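Long-range contact in putative enoyl-CoA hydratase/isomerase (Bordetella parapertussis, PDB 3ISA), which is probably an enoyl-CoA hydratase or isomerase of the crotonase family, though its own reaction and substrate are not established: residues L35-H47 / R86-S99. Sequence-based numbering, arbitrary orientation. Where two conformers were deposited one is given.
Sequences LVEALIDGVDAAH and RIEMLLQRVAGSPS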
loop_
_atom_site.group_PDB
_atom_site.type_symbol
_atom_site.label_atom_id
_atom_site.label_comp_id
_atom_site.label_asym_id
_atom_site.label_seq_id
_atom_site.Cartn_x
_atom_site.Cartn_y
_atom_site.Cartn_z
ATOM N N LEU D 35 -34.379 11.608 -0.112
ATOM C CA LEU D 35 -34.194 10.419 -0.943
ATOM C C LEU D 35 -32.878 9.678 -0.644
ATOM O O LEU D 35 -32.882 8.445 -0.515
ATOM C CB LEU D 35 -34.319 10.760 -2.438
ATOM C CG LEU D 35 -34.138 9.606 -3.441
ATOM C CD1 LEU D 35 -34.955 8.341 -3.077
ATOM C CD2 LEU D 35 -34.547 10.121 -4.815
ATOM N N VAL D 36 -31.772 10.419 -0.506
ATOM C CA VAL D 36 -30.467 9.813 -0.163
ATOM C C VAL D 36 -30.581 9.063 1.162
ATOM O O VAL D 36 -30.186 7.890 1.245
ATOM C CB VAL D 36 -29.334 10.864 -0.157
ATOM C CG1 VAL D 36 -27.967 10.286 0.368
ATOM C CG2 VAL D 36 -29.180 11.448 -1.553
ATOM N N GLU D 37 -31.167 9.702 2.179
ATOM C CA GLU D 37 -31.323 9.029 3.480
ATOM C C GLU D 37 -32.196 7.762 3.424
ATOM O O GLU D 37 -31.900 6.776 4.090
ATOM C CB GLU D 37 -31.812 9.984 4.571
ATOM C CG GLU D 37 -30.824 11.086 4.962
ATOM C CD GLU D 37 -29.414 10.595 5.311
ATOM O OE1 GLU D 37 -29.259 9.650 6.115
ATOM O OE2 GLU D 37 -28.451 11.197 4.786
ATOM N N ALA D 38 -33.258 7.803 2.622
ATOM C CA ALA D 38 -34.115 6.650 2.383
ATOM C C ALA D 38 -33.365 5.495 1.705
ATOM O O ALA D 38 -33.580 4.320 2.043
ATOM C CB ALA D 38 -35.309 7.066 1.531
ATOM N N LEU D 39 -32.504 5.836 0.743
ATOM C CA LEU D 39 -31.672 4.859 0.061
ATOM C C LEU D 39 -30.659 4.230 1.014
ATOM O O LEU D 39 -30.494 3.032 1.027
ATOM C CB LEU D 39 -30.958 5.502 -1.119
ATOM C CG LEU D 39 -31.853 5.610 -2.369
ATOM C CD1 LEU D 39 -31.366 6.753 -3.293
ATOM C CD2 LEU D 39 -31.954 4.292 -3.116
ATOM N N ILE D 40 -30.013 5.053 1.827
ATOM C CA ILE D 40 -29.062 4.565 2.807
ATOM C C ILE D 40 -29.731 3.594 3.799
ATOM O O ILE D 40 -29.188 2.516 4.051
ATOM C CB ILE D 40 -28.368 5.751 3.544
ATOM C CG1 ILE D 40 -27.348 6.424 2.599
ATOM C CG2 ILE D 40 -27.654 5.268 4.776
ATOM C CD1 ILE D 40 -26.771 7.739 3.085
ATOM N N ASP D 41 -30.889 3.996 4.344
ATOM C CA ASP D 41 -31.667 3.139 5.236
ATOM C C ASP D 41 -32.050 1.804 4.587
ATOM O O ASP D 41 -31.861 0.738 5.194
ATOM C CB ASP D 41 -32.902 3.896 5.734
ATOM C CG ASP D 41 -32.554 4.994 6.741
ATOM O OD1 ASP D 41 -31.389 5.046 7.209
ATOM O OD2 ASP D 41 -33.440 5.805 7.075
ATOM N N GLY D 42 -32.565 1.866 3.349
ATOM C CA GLY D 42 -32.970 0.675 2.603
ATOM C C GLY D 42 -31.816 -0.275 2.311
ATOM O O GLY D 42 -31.942 -1.490 2.504
ATOM N N VAL D 43 -30.701 0.280 1.830
ATOM C CA VAL D 43 -29.476 -0.499 1.570
ATOM C C VAL D 43 -28.931 -1.152 2.855
ATOM O O VAL D 43 -28.600 -2.342 2.848
ATOM C CB VAL D 43 -28.400 0.349 0.814
ATOM C CG1 VAL D 43 -27.098 -0.383 0.752
ATOM C CG2 VAL D 43 -28.900 0.659 -0.629
ATOM N N ASP D 44 -28.873 -0.390 3.947
ATOM C CA ASP D 44 -28.436 -0.929 5.250
ATOM C C ASP D 44 -29.332 -2.078 5.730
ATOM O O ASP D 44 -28.825 -3.079 6.235
ATOM C CB ASP D 44 -28.378 0.160 6.326
ATOM C CG ASP D 44 -27.223 1.136 6.128
ATOM O OD1 ASP D 44 -26.390 0.945 5.216
ATOM O OD2 ASP D 44 -27.150 2.122 6.890
ATOM N N ALA D 45 -30.649 -1.936 5.549
ATOM C CA ALA D 45 -31.608 -2.967 5.942
ATOM C C ALA D 45 -31.415 -4.229 5.100
ATOM O O ALA D 45 -31.418 -5.332 5.635
ATOM C CB ALA D 45 -33.031 -2.440 5.814
ATOM N N ALA D 46 -31.218 -4.056 3.791
ATOM C CA ALA D 46 -30.938 -5.181 2.896
ATOM C C ALA D 46 -29.643 -5.934 3.259
ATOM O O ALA D 46 -29.596 -7.165 3.138
ATOM C CB ALA D 46 -30.904 -4.719 1.457
ATOM N N HIS D 47 -28.616 -5.197 3.705
ATOM C CA HIS D 47 -27.382 -5.829 4.117
ATOM C C HIS D 47 -27.576 -6.623 5.423
ATOM O O HIS D 47 -27.059 -7.734 5.550
ATOM C CB HIS D 47 -26.245 -4.805 4.187
ATOM C CG HIS D 47 -25.884 -4.214 2.852
ATOM N ND1 HIS D 47 -24.988 -3.177 2.711
ATOM C CD2 HIS D 47 -26.310 -4.512 1.601
ATOM C CE1 HIS D 47 -24.868 -2.874 1.432
ATOM N NE2 HIS D 47 -25.670 -3.661 0.739
ATOM N N ARG D 86 -23.062 12.435 2.241
ATOM C CA ARG D 86 -24.033 11.357 2.393
ATOM C C ARG D 86 -24.255 10.598 1.070
ATOM O O ARG D 86 -24.393 9.381 1.076
ATOM C CB ARG D 86 -25.340 11.872 3.025
ATOM C CG ARG D 86 -25.188 12.429 4.481
ATOM C CD ARG D 86 -24.718 11.371 5.485
ATOM N NE ARG D 86 -25.814 10.461 5.842
ATOM C CZ ARG D 86 -25.659 9.303 6.485
ATOM N NH1 ARG D 86 -24.441 8.896 6.831
ATOM N NH2 ARG D 86 -26.718 8.554 6.784
ATOM N N ILE D 87 -24.281 11.318 -0.052
ATOM C CA ILE D 87 -24.307 10.676 -1.375
ATOM C C ILE D 87 -23.095 9.743 -1.542
ATOM O O ILE D 87 -23.260 8.574 -1.877
ATOM C CB ILE D 87 -24.424 11.716 -2.533
ATOM C CG1 ILE D 87 -25.847 12.301 -2.566
ATOM C CG2 ILE D 87 -24.113 11.071 -3.888
ATOM C CD1 ILE D 87 -26.003 13.566 -3.424
ATOM N N GLU D 88 -21.885 10.233 -1.273
ATOM C CA GLU D 88 -20.699 9.360 -1.410
ATOM C C GLU D 88 -20.740 8.166 -0.446
ATOM O O GLU D 88 -20.338 7.067 -0.815
ATOM C CB GLU D 88 -19.391 10.152 -1.261
ATOM C CG GLU D 88 -18.066 9.328 -1.392
ATOM C CD GLU D 88 -17.885 8.604 -2.752
ATOM O OE1 GLU D 88 -18.692 8.789 -3.687
ATOM O OE2 GLU D 88 -16.915 7.828 -2.881
ATOM N N MET D 89 -21.248 8.378 0.774
ATOM C CA MET D 89 -21.391 7.287 1.720
ATOM C C MET D 89 -22.370 6.218 1.163
ATOM O O MET D 89 -22.095 5.015 1.224
ATOM C CB MET D 89 -21.760 7.803 3.118
ATOM C CG MET D 89 -20.582 8.553 3.832
ATOM S SD MET D 89 -20.998 9.332 5.432
ATOM C CE MET D 89 -20.996 7.895 6.475
ATOM N N LEU D 90 -23.464 6.677 0.564
ATOM C CA LEU D 90 -24.411 5.801 -0.110
ATOM C C LEU D 90 -23.752 5.022 -1.259
ATOM O O LEU D 90 -23.909 3.792 -1.345
ATOM C CB LEU D 90 -25.611 6.595 -0.640
ATOM C CG LEU D 90 -26.565 5.791 -1.545
ATOM C CD1 LEU D 90 -27.244 4.599 -0.813
ATOM C CD2 LEU D 90 -27.590 6.708 -2.233
ATOM N N LEU D 91 -23.008 5.726 -2.110
ATOM C CA LEU D 91 -22.363 5.094 -3.274
ATOM C C LEU D 91 -21.379 3.995 -2.834
ATOM O O LEU D 91 -21.304 2.921 -3.431
ATOM C CB LEU D 91 -21.672 6.165 -4.135
ATOM C CG LEU D 91 -22.601 7.236 -4.707
ATOM C CD1 LEU D 91 -21.801 8.321 -5.420
ATOM C CD2 LEU D 91 -23.634 6.591 -5.631
ATOM N N GLN D 92 -20.656 4.261 -1.751
ATOM C CA GLN D 92 -19.708 3.291 -1.239
ATOM C C GLN D 92 -20.409 2.050 -0.666
ATOM O O GLN D 92 -19.922 0.926 -0.834
ATOM C CB GLN D 92 -18.768 3.969 -0.230
ATOM C CG GLN D 92 -17.817 4.963 -0.935
ATOM C CD GLN D 92 -16.770 5.552 -0.011
ATOM O OE1 GLN D 92 -16.620 5.125 1.145
ATOM N NE2 GLN D 92 -16.023 6.525 -0.521
ATOM N N ARG D 93 -21.554 2.250 -0.010
ATOM C CA ARG D 93 -22.357 1.147 0.509
ATOM C C ARG D 93 -22.876 0.267 -0.629
ATOM O O ARG D 93 -22.811 -0.952 -0.543
ATOM C CB ARG D 93 -23.541 1.684 1.311
ATOM C CG ARG D 93 -23.221 1.963 2.761
ATOM C CD ARG D 93 -24.086 3.100 3.221
ATOM N NE ARG D 93 -24.574 2.968 4.590
ATOM C CZ ARG D 93 -24.029 3.562 5.641
ATOM N NH1 ARG D 93 -24.574 3.403 6.834
ATOM N NH2 ARG D 93 -22.946 4.317 5.505
ATOM N N VAL D 94 -23.356 0.898 -1.695
ATOM C CA VAL D 94 -23.834 0.159 -2.879
ATOM C C VAL D 94 -22.659 -0.555 -3.585
ATOM O O VAL D 94 -22.737 -1.772 -3.862
ATOM C CB VAL D 94 -24.619 1.078 -3.838
ATOM C CG1 VAL D 94 -25.078 0.299 -5.102
ATOM C CG2 VAL D 94 -25.812 1.712 -3.104
ATOM N N ALA D 95 -21.570 0.183 -3.821
ATOM C CA ALA D 95 -20.371 -0.368 -4.500
ATOM C C ALA D 95 -19.764 -1.575 -3.795
ATOM O O ALA D 95 -19.382 -2.554 -4.454
ATOM C CB ALA D 95 -19.319 0.699 -4.713
ATOM N N GLY D 96 -19.683 -1.498 -2.468
ATOM C CA GLY D 96 -19.101 -2.561 -1.638
ATOM C C GLY D 96 -20.125 -3.553 -1.087
ATOM O O GLY D 96 -19.841 -4.271 -0.131
ATOM N N SER D 97 -21.308 -3.603 -1.689
ATOM C CA SER D 97 -22.405 -4.438 -1.172
ATOM C C SER D 97 -22.046 -5.941 -1.235
ATOM O O SER D 97 -21.518 -6.405 -2.245
ATOM C CB SER D 97 -23.683 -4.193 -1.961
ATOM O OG SER D 97 -24.787 -4.897 -1.403
ATOM N N PRO D 98 -22.357 -6.691 -0.168
ATOM C CA PRO D 98 -22.333 -8.163 -0.223
ATOM C C PRO D 98 -23.417 -8.724 -1.148
ATOM O O PRO D 98 -23.325 -9.883 -1.563
ATOM C CB PRO D 98 -22.619 -8.575 1.228
ATOM C CG PRO D 98 -22.337 -7.335 2.055
ATOM C CD PRO D 98 -22.731 -6.196 1.170
ATOM N N SER D 99 -24.460 -7.941 -1.423
ATOM C CA SER D 99 -25.479 -8.347 -2.406
ATOM C C SER D 99 -24.936 -8.132 -3.808
ATOM O O SER D 99 -24.148 -7.217 -4.033
ATOM C CB SER D 99 -26.737 -7.494 -2.280
ATOM O OG SER D 99 -27.262 -7.482 -0.961
#
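Two side-on salt bridges, R86 with E37 and R93 with D44, tie helix 33-48 to helix 77-95 along one margin of their interface. In the first, NH2 of R86 reaches OE1 of E37 at 2.8 Å and NE reaches OE2 of E37 at 2.9 Å. Both bonds are nearly straight and use syn lone pairs, and the carboxylate and guanidinium planes lie only 13° apart, so the paired bonds fix the rotation of both groups. Bends at chi2 and chi3 fold the R86 chain back to meet the acid. In the second, R93 gives NE to OD1 of D44 (2.8 Å) and NH1 to OD2. I40 lies between the pairs: its CD1 covers one face of the R86 guanidinium, while its CG2 packs over a face of that of R93, an apolar branch suited to the poorly solvated faces of these cations.

Behind the charges runs a seam of branched aliphatic residues. L90, with CG anti to its backbone N (chi1 172°), sends both methyls against CB of L39, CD2 at 3.7 Å, and its CB meets CG1 of I40. V36 CG2 touches I87 CG1 at 3.6 Å; V43 and V94 meet more loosely.

Beyond the end of helix 77-95, CD of P98 lies over the centre of the H47 ring in a CH-pi contact. In the conformer given, H47 NE2 also approaches OG of S97 in a strongly bent, at best weak and doubtful hydrogen bond. That hydroxyl accepts from N of S99, forming an ST turn.

S99 OG itself bonds to V51 O, and L54 of strand 53-58 touches H47 and S97. The helices, inclined at 28°, are successive beta-alpha-beta crossovers linking parallel strands 17-22, 53-58 and 100-105 in the crotonase-fold core; P231 of a second subunit borders their R86-E37 margin.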